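Local coordinates for protein motility-associated killing factor MakB (Vibrio cholerae serotype O1, PDB 6W1W) that probably serves as one component of a three-part cytotoxin, structurally similar to alpha-pore-forming toxins, that would perforate target membranes, at residues A42-P45 / V51-R54; Y201-T206 / E252-A257; T206-F211 / N346-T351. All blocks are in the same frame, centred on the assembly; numbering follows the deposited sequence.

In the fold
The three contacts cluster at one end of an elongated, mainly helical molecule, each centred about 30 Å from the centre of the chain. Interaction 1 closes first, joining a loop to an early turn of helix 46-66. Interactions 2 and 3 then alternate along the sequence and share Thr206, in the turn between neighbouring strands 193-203 and 209-220. Their centres lie about 10 Å apart, against about 13 Å between interactions 1 and 2 and about 19 Å between interactions 1 and 3. Glu252 of helix 251-270 packs on Pro45. Interaction 2 ties the sheet to the helical body, and interaction 3 joins the start of strand 209-220 to the turn between strands 338-346 and 351-354.

Interaction 1 of 3, residues A42-P45 / V51-R54; sequences AKDP and VRSR
Asp44 and Arg52 reach for each other from opposite directions across the first turns of helix 46-66, joining the loop before the helix to the helix itself. From Asp44 CB the side chain runs to CG, which stands anti to the backbone N (chi1 -157°) and presents the carboxylate to the arginine. CG itself lies 3.6 Å from Arg52 NH1. OD1 makes the salt bridge, accepting a hydrogen bond from Arg52 NH1 at 2.9 Å on its syn lone pair, the one on the side of the other oxygen. OD2 stays farther back, 3.4 Å from the same Arg52 NH1. On the arginine side, the chain bends at chi3 to bring the guanidinium round, and Asp44 OD1 meets it at the edge, close to its plane. The two flat groups are turned 66° against each other, so this is not the coplanar, two-pronged pairing often found between these partners. Arg52 also packs on Ile38 and His40 of the preceding loop, while Pro45, next after the aspartate, is the N-cap of the helix. The pairing is therefore single-pronged and lies at the surface: one bent hydrogen bond (136° at the hydrogen) joins the two groups, and the attraction of opposite charges probably contributes alongside it.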
loop_
_atom_site.group_PDB
_atom_site.type_symbol
_atom_site.label_atom_id
_atom_site.label_comp_id
_atom_site.label_asym_id
_atom_site.label_seq_id
_atom_site.Cartn_x
_atom_site.Cartn_y
_atom_site.Cartn_z
ATOM N N ALA A 42 10.011 -33.034 -6.551
ATOM C CA ALA A 42 10.274 -34.469 -6.597
ATOM C C ALA A 42 10.766 -34.991 -5.253
ATOM O O ALA A 42 9.981 -35.532 -4.466
ATOM C CB ALA A 42 11.299 -34.792 -7.686
ATOM N N LYS A 43 12.070 -34.854 -4.989
ATOM C CA LYS A 43 12.625 -35.388 -3.751
ATOM C C LYS A 43 12.068 -34.663 -2.532
ATOM O O LYS A 43 11.971 -35.254 -1.451
ATOM C CB LYS A 43 14.154 -35.300 -3.794
ATOM C CG LYS A 43 14.852 -35.677 -2.489
ATOM C CD LYS A 43 14.543 -37.110 -2.068
ATOM C CE LYS A 43 15.177 -37.445 -0.722
ATOM N NZ LYS A 43 14.842 -38.831 -0.288
ATOM N N ASP A 44 11.662 -33.400 -2.699
ATOM C CA ASP A 44 11.195 -32.533 -1.624
ATOM C C ASP A 44 12.294 -32.405 -0.576
ATOM O O ASP A 44 12.186 -32.981 0.514
ATOM C CB ASP A 44 9.898 -33.071 -1.016
ATOM C CG ASP A 44 9.089 -31.994 -0.329
ATOM O OD1 ASP A 44 9.559 -30.838 -0.282
ATOM O OD2 ASP A 44 7.984 -32.304 0.158
ATOM N N PRO A 45 13.368 -31.659 -0.871
ATOM C CA PRO A 45 14.513 -31.618 0.045
ATOM C C PRO A 45 14.229 -30.801 1.294
ATOM O O PRO A 45 13.112 -30.313 1.486
ATOM C CB PRO A 45 15.617 -30.979 -0.807
ATOM C CG PRO A 45 14.867 -30.071 -1.719
ATOM C CD PRO A 45 13.570 -30.776 -2.033
ATOM N N VAL A 51 11.142 -23.929 3.820
ATOM C CA VAL A 51 10.586 -22.715 3.224
ATOM C C VAL A 51 9.070 -22.685 3.375
ATOM O O VAL A 51 8.480 -21.633 3.653
ATOM C CB VAL A 51 11.022 -22.596 1.750
ATOM C CG1 VAL A 51 10.043 -21.755 0.958
ATOM C CG2 VAL A 51 12.402 -21.983 1.667
ATOM N N ARG A 52 8.416 -23.836 3.199
ATOM C CA ARG A 52 6.968 -23.897 3.374
ATOM C C ARG A 52 6.571 -23.474 4.780
ATOM O O ARG A 52 5.577 -22.760 4.966
ATOM C CB ARG A 52 6.455 -25.306 3.082
ATOM C CG ARG A 52 5.402 -25.381 1.991
ATOM C CD ARG A 52 4.889 -26.804 1.807
ATOM N NE ARG A 52 5.964 -27.788 1.886
ATOM C CZ ARG A 52 6.796 -28.072 0.890
ATOM N NH1 ARG A 52 7.744 -28.982 1.054
ATOM N NH2 ARG A 52 6.681 -27.445 -0.272
ATOM N N SER A 53 7.340 -23.902 5.783
ATOM C CA SER A 53 7.043 -23.525 7.159
ATOM C C SER A 53 7.190 -22.025 7.366
ATOM O O SER A 53 6.314 -21.388 7.959
ATOM C CB SER A 53 7.954 -24.287 8.119
ATOM O OG SER A 53 7.684 -25.675 8.059
ATOM N N ARG A 54 8.285 -21.439 6.877
ATOM C CA ARG A 54 8.543 -20.032 7.156
ATOM C C ARG A 54 7.590 -19.099 6.419
ATOM O O ARG A 54 7.437 -17.945 6.834
ATOM C CB ARG A 54 9.995 -19.697 6.831
ATOM C CG ARG A 54 10.967 -20.680 7.447
ATOM C CD ARG A 54 12.314 -20.068 7.767
ATOM N NE ARG A 54 13.242 -21.093 8.233
ATOM C CZ ARG A 54 14.438 -20.844 8.754
ATOM N NH1 ARG A 54 14.862 -19.597 8.887
ATOM N NH2 ARG A 54 15.210 -21.849 9.147
#

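Interaction 2 of 3, residues Y201-T206 / E252-A257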
loop_
_atom_site.group_PDB
_atom_site.type_symbol
_atom_site.label_atom_id
_atom_site.label_comp_id
_atom_site.label_asym_id
_atom_site.label_seq_id
_atom_site.Cartn_x
_atom_site.Cartn_y
_atom_site.Cartn_z
ATOM N N TYR A 201 3.387 -20.311 -11.050
ATOM C CA TYR A 201 4.589 -20.944 -11.559
ATOM C C TYR A 201 4.506 -22.451 -11.343
ATOM O O TYR A 201 3.634 -22.959 -10.631
ATOM C CB TYR A 201 5.831 -20.367 -10.875
ATOM C CG TYR A 201 5.911 -18.857 -10.953
ATOM C CD1 TYR A 201 5.262 -18.053 -10.016
ATOM C CD2 TYR A 201 6.626 -18.234 -11.961
ATOM C CE1 TYR A 201 5.324 -16.666 -10.089
ATOM C CE2 TYR A 201 6.693 -16.855 -12.044
ATOM C CZ TYR A 201 6.044 -16.073 -11.109
ATOM O OH TYR A 201 6.118 -14.698 -11.203
ATOM N N GLY A 202 5.435 -23.165 -11.975
ATOM C CA GLY A 202 5.496 -24.613 -11.891
ATOM C C GLY A 202 6.866 -25.101 -12.307
ATOM O O GLY A 202 7.683 -24.349 -12.840
ATOM N N VAL A 203 7.114 -26.384 -12.053
ATOM C CA VAL A 203 8.392 -27.019 -12.356
ATOM C C VAL A 203 8.132 -28.166 -13.323
ATOM O O VAL A 203 7.238 -28.988 -13.090
ATOM C CB VAL A 203 9.098 -27.508 -11.077
ATOM C CG1 VAL A 203 8.095 -28.156 -10.129
ATOM C CG2 VAL A 203 10.221 -28.483 -11.421
ATOM N N VAL A 204 8.916 -28.227 -14.399
ATOM C CA VAL A 204 8.638 -29.113 -15.523
ATOM C C VAL A 204 9.700 -30.203 -15.615
ATOM O O VAL A 204 10.804 -30.085 -15.080
ATOM C CB VAL A 204 8.559 -28.339 -16.857
ATOM C CG1 VAL A 204 7.561 -27.190 -16.749
ATOM C CG2 VAL A 204 9.941 -27.825 -17.275
ATOM N N MET A 205 9.343 -31.280 -16.321
ATOM C CA MET A 205 10.250 -32.368 -16.671
ATOM C C MET A 205 9.575 -33.250 -17.713
ATOM O O MET A 205 8.920 -34.239 -17.363
ATOM C CB MET A 205 10.640 -33.179 -15.433
ATOM C CG MET A 205 12.143 -33.286 -15.203
ATOM S SD MET A 205 13.003 -34.419 -16.321
ATOM C CE MET A 205 13.484 -33.336 -17.669
ATOM N N THR A 206 9.696 -32.866 -18.990
ATOM C CA THR A 206 9.012 -33.484 -20.129
ATOM C C THR A 206 7.499 -33.260 -20.093
ATOM O O THR A 206 6.817 -33.444 -21.110
ATOM C CB THR A 206 9.331 -34.982 -20.217
ATOM N N GLU A 252 14.879 -29.374 -8.769
ATOM C CA GLU A 252 15.121 -28.558 -7.584
ATOM C C GLU A 252 15.606 -27.166 -7.960
ATOM O O GLU A 252 15.163 -26.168 -7.377
ATOM C CB GLU A 252 16.132 -29.245 -6.665
ATOM C CG GLU A 252 15.552 -30.373 -5.829
ATOM C CD GLU A 252 16.438 -30.740 -4.654
ATOM O OE1 GLU A 252 17.207 -29.868 -4.190
ATOM O OE2 GLU A 252 16.365 -31.899 -4.192
ATOM N N ALA A 253 16.514 -27.080 -8.936
ATOM C CA ALA A 253 17.050 -25.788 -9.348
ATOM C C ALA A 253 15.951 -24.853 -9.836
ATOM O O ALA A 253 16.019 -23.640 -9.603
ATOM C CB ALA A 253 18.107 -25.986 -10.434
ATOM N N GLN A 254 14.933 -25.390 -10.509
ATOM C CA GLN A 254 13.799 -24.558 -10.894
ATOM C C GLN A 254 13.067 -24.041 -9.663
ATOM O O GLN A 254 12.795 -22.839 -9.549
ATOM C CB GLN A 254 12.844 -25.340 -11.796
ATOM C CG GLN A 254 13.347 -25.544 -13.215
ATOM C CD GLN A 254 12.459 -26.483 -14.007
ATOM O OE1 GLN A 254 11.297 -26.176 -14.281
ATOM N NE2 GLN A 254 12.998 -27.644 -14.364
ATOM N N ALA A 255 12.752 -24.941 -8.725
ATOM C CA ALA A 255 12.091 -24.529 -7.490
ATOM C C ALA A 255 12.960 -23.568 -6.695
ATOM O O ALA A 255 12.451 -22.622 -6.082
ATOM C CB ALA A 255 11.742 -25.750 -6.641
ATOM N N ALA A 256 14.275 -23.796 -6.691
ATOM C CA ALA A 256 15.174 -22.878 -6.000
ATOM C C ALA A 256 15.133 -21.499 -6.642
ATOM O O ALA A 256 15.043 -20.478 -5.948
ATOM C CB ALA A 256 16.598 -23.435 -6.000
ATOM N N ALA A 257 15.168 -21.453 -7.977
ATOM C CA ALA A 257 15.187 -20.174 -8.678
ATOM C C ALA A 257 13.848 -19.454 -8.561
ATOM O O ALA A 257 13.810 -18.224 -8.426
ATOM C CB ALA A 257 15.563 -20.395 -10.142
#
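Gln254, on helix 251-270, lays its side-chain amide against the backbone of Val203 and Val204, where the first strand of a beta-hairpin (193-203 with 209-220) runs into its turn. Just ahead of the contact, Tyr201 packs on Ile258 and Ile262 of the same helix and on Ile167 of helix 157-176. Gly202 comes only marginally near, its O 4.3 Å from Gln254 OE1, and that carbonyl takes a weak hydrogen bond from Gln246. Val203 points toward the helix: CG2, anti to its own backbone N, lies 3.8 Å from Gln254 OE1 and 4.1 Å from Gln254 CB, crossing the glutamine chain at a slant. The polar grip comes at Val204, whose backbone N donates to Gln254 OE1 over 3.1 Å in a nearly straight bond (170°), from a position tilted off the carbonyl plane. The Val204 side chain crosses Gln254 at about a right angle, CG2 meeting OE1 at 3.7 Å. Gln254 NE2 gives a weak bond to Val204 O at 3.4 Å, so one buried amide serves both backbone groups of Val204, one firmly, the other weakly. Both halves of the amide have further partners: OE1 takes a weak bond from Gln246 NE2, and NE2 donates to Ala249 O.

Interaction 3 of 3, residues T206-F211 / N346-T351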
loop_
_atom_site.group_PDB
_atom_site.type_symbol
_atom_site.label_atom_id
_atom_site.label_comp_id
_atom_site.label_asym_id
_atom_site.label_seq_id
_atom_site.Cartn_x
_atom_site.Cartn_y
_atom_site.Cartn_z
ATOM N N THR A 206 9.696 -32.866 -18.990
ATOM C CA THR A 206 9.012 -33.484 -20.129
ATOM C C THR A 206 7.499 -33.260 -20.093
ATOM O O THR A 206 6.817 -33.444 -21.110
ATOM C CB THR A 206 9.331 -34.982 -20.217
ATOM N N THR A 207 6.970 -32.861 -18.931
ATOM C CA THR A 207 5.570 -32.477 -18.769
ATOM C C THR A 207 5.468 -31.180 -17.967
ATOM O O THR A 207 6.132 -30.188 -18.292
ATOM C CB THR A 207 4.763 -33.595 -18.087
ATOM O OG1 THR A 207 5.407 -33.989 -16.866
ATOM C CG2 THR A 207 4.627 -34.812 -19.004
ATOM N N SER A 208 4.647 -31.176 -16.917
ATOM C CA SER A 208 4.468 -29.991 -16.086
ATOM C C SER A 208 3.813 -30.388 -14.769
ATOM O O SER A 208 2.971 -31.287 -14.730
ATOM C CB SER A 208 3.617 -28.927 -16.797
ATOM O OG SER A 208 4.275 -28.385 -17.934
ATOM N N VAL A 209 4.197 -29.699 -13.696
ATOM C CA VAL A 209 3.635 -29.928 -12.361
ATOM C C VAL A 209 3.470 -28.591 -11.643
ATOM O O VAL A 209 4.442 -27.821 -11.560
ATOM C CB VAL A 209 4.517 -30.884 -11.533
ATOM C CG1 VAL A 209 4.103 -30.857 -10.066
ATOM C CG2 VAL A 209 4.450 -32.317 -12.069
ATOM N N PRO A 210 2.288 -28.268 -11.110
ATOM C CA PRO A 210 2.123 -26.991 -10.401
ATOM C C PRO A 210 2.951 -26.951 -9.125
ATOM O O PRO A 210 3.335 -27.979 -8.564
ATOM C CB PRO A 210 0.623 -26.934 -10.090
ATOM C CG PRO A 210 0.175 -28.349 -10.120
ATOM C CD PRO A 210 1.023 -29.030 -11.169
ATOM N N PHE A 211 3.227 -25.732 -8.664
ATOM C CA PHE A 211 4.178 -25.553 -7.576
ATOM C C PHE A 211 3.841 -24.334 -6.728
ATOM O O PHE A 211 3.252 -24.465 -5.650
ATOM C CB PHE A 211 5.593 -25.451 -8.153
ATOM C CG PHE A 211 6.660 -25.184 -7.133
ATOM C CD1 PHE A 211 7.229 -23.925 -7.020
ATOM C CD2 PHE A 211 7.110 -26.190 -6.302
ATOM C CE1 PHE A 211 8.213 -23.673 -6.091
ATOM C CE2 PHE A 211 8.097 -25.941 -5.369
ATOM C CZ PHE A 211 8.649 -24.682 -5.265
ATOM N N ASN A 346 -0.862 -18.082 -16.103
ATOM C CA ASN A 346 -0.343 -19.436 -15.917
ATOM C C ASN A 346 0.921 -19.608 -16.761
ATOM O O ASN A 346 0.843 -19.727 -17.986
ATOM C CB ASN A 346 -1.416 -20.453 -16.303
ATOM C CG ASN A 346 -1.036 -21.886 -15.958
ATOM O OD1 ASN A 346 0.141 -22.244 -15.911
ATOM N ND2 ASN A 346 -2.049 -22.722 -15.727
ATOM N N THR A 347 2.086 -19.653 -16.105
ATOM C CA THR A 347 3.353 -19.674 -16.829
ATOM C C THR A 347 3.783 -21.065 -17.279
ATOM O O THR A 347 4.637 -21.172 -18.168
ATOM C CB THR A 347 4.478 -19.062 -15.984
ATOM O OG1 THR A 347 4.838 -19.963 -14.930
ATOM C CG2 THR A 347 4.042 -17.729 -15.392
ATOM N N LEU A 348 3.240 -22.131 -16.696
ATOM C CA LEU A 348 3.542 -23.458 -17.218
ATOM C C LEU A 348 2.678 -23.817 -18.423
ATOM O O LEU A 348 2.830 -24.913 -18.972
ATOM C CB LEU A 348 3.404 -24.524 -16.117
ATOM C CG LEU A 348 2.090 -24.724 -15.355
ATOM C CD1 LEU A 348 1.647 -26.178 -15.432
ATOM C CD2 LEU A 348 2.222 -24.288 -13.899
ATOM N N ASN A 349 1.790 -22.913 -18.852
ATOM C CA ASN A 349 0.991 -23.097 -20.055
ATOM C C ASN A 349 1.060 -21.916 -21.014
ATOM O O ASN A 349 0.481 -21.994 -22.102
ATOM C CB ASN A 349 -0.482 -23.351 -19.690
ATOM C CG ASN A 349 -0.697 -24.699 -19.031
ATOM O OD1 ASN A 349 -0.861 -25.714 -19.707
ATOM N ND2 ASN A 349 -0.709 -24.713 -17.704
ATOM N N ASN A 350 1.745 -20.832 -20.644
ATOM C CA ASN A 350 1.747 -19.566 -21.382
ATOM C C ASN A 350 0.341 -19.023 -21.617
ATOM O O ASN A 350 0.125 -18.229 -22.534
ATOM C CB ASN A 350 2.488 -19.687 -22.714
ATOM C CG ASN A 350 3.978 -19.442 -22.579
ATOM O OD1 ASN A 350 4.448 -18.927 -21.561
ATOM N ND2 ASN A 350 4.729 -19.793 -23.616
ATOM N N THR A 351 -0.618 -19.423 -20.789
ATOM C CA THR A 351 -2.010 -19.023 -20.931
ATOM C C THR A 351 -2.338 -17.881 -19.974
ATOM O O THR A 351 -1.741 -17.754 -18.903
ATOM C CB THR A 351 -2.940 -20.211 -20.670
ATOM O OG1 THR A 351 -2.630 -20.789 -19.398
ATOM C CG2 THR A 351 -2.747 -21.268 -21.732
#
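Ser208 and Leu348 are the closest backbone pair here, with their CA atoms 6.7 Å apart and no hydrogen bond joining the two segments, so the contact rests on the leucine side chain. Leu348 points toward the other segment, its CG standing between the backbone N and the carbonyl carbon (chi1 58°), and touches it with both methyls. The end of the leucine, CD1, meets Ser208 at CB, 3.6 Å away, while CD2 comes more loosely to a backbone atom, Pro210 CA, at 4.4 Å. That second methyl also packs against the carbonyl oxygen of Tyr201 in strand 193-203, which lies between the two segments in the sheet. The hydroxyl of Ser208 turns back on its own chain, OG donating to Thr207 O at 2.6 Å from above the carbonyl plane. Leu348 sits in the turn of the C-terminal beta-hairpin, 338-346 with 351-354, where Asn350 and Thr351 both face Asn346 in a G1 beta bulge; Asn350 takes the left-handed helical conformation expected there. Asn346 OD1 receives Asn349 ND2 at 3.2 Å, a nearly straight bond (167°) lying in the plane of the Asn349 amide but approaching Asn346 OD1 from above its carbonyl plane. It also takes a weak bond from Leu348 N, in the manner of an Asx turn. Both bonds lie within the turn that carries Leu348. The neighbouring Thr347 ties the turn to strand 193-203, its OG1 bonded to Ser200 O.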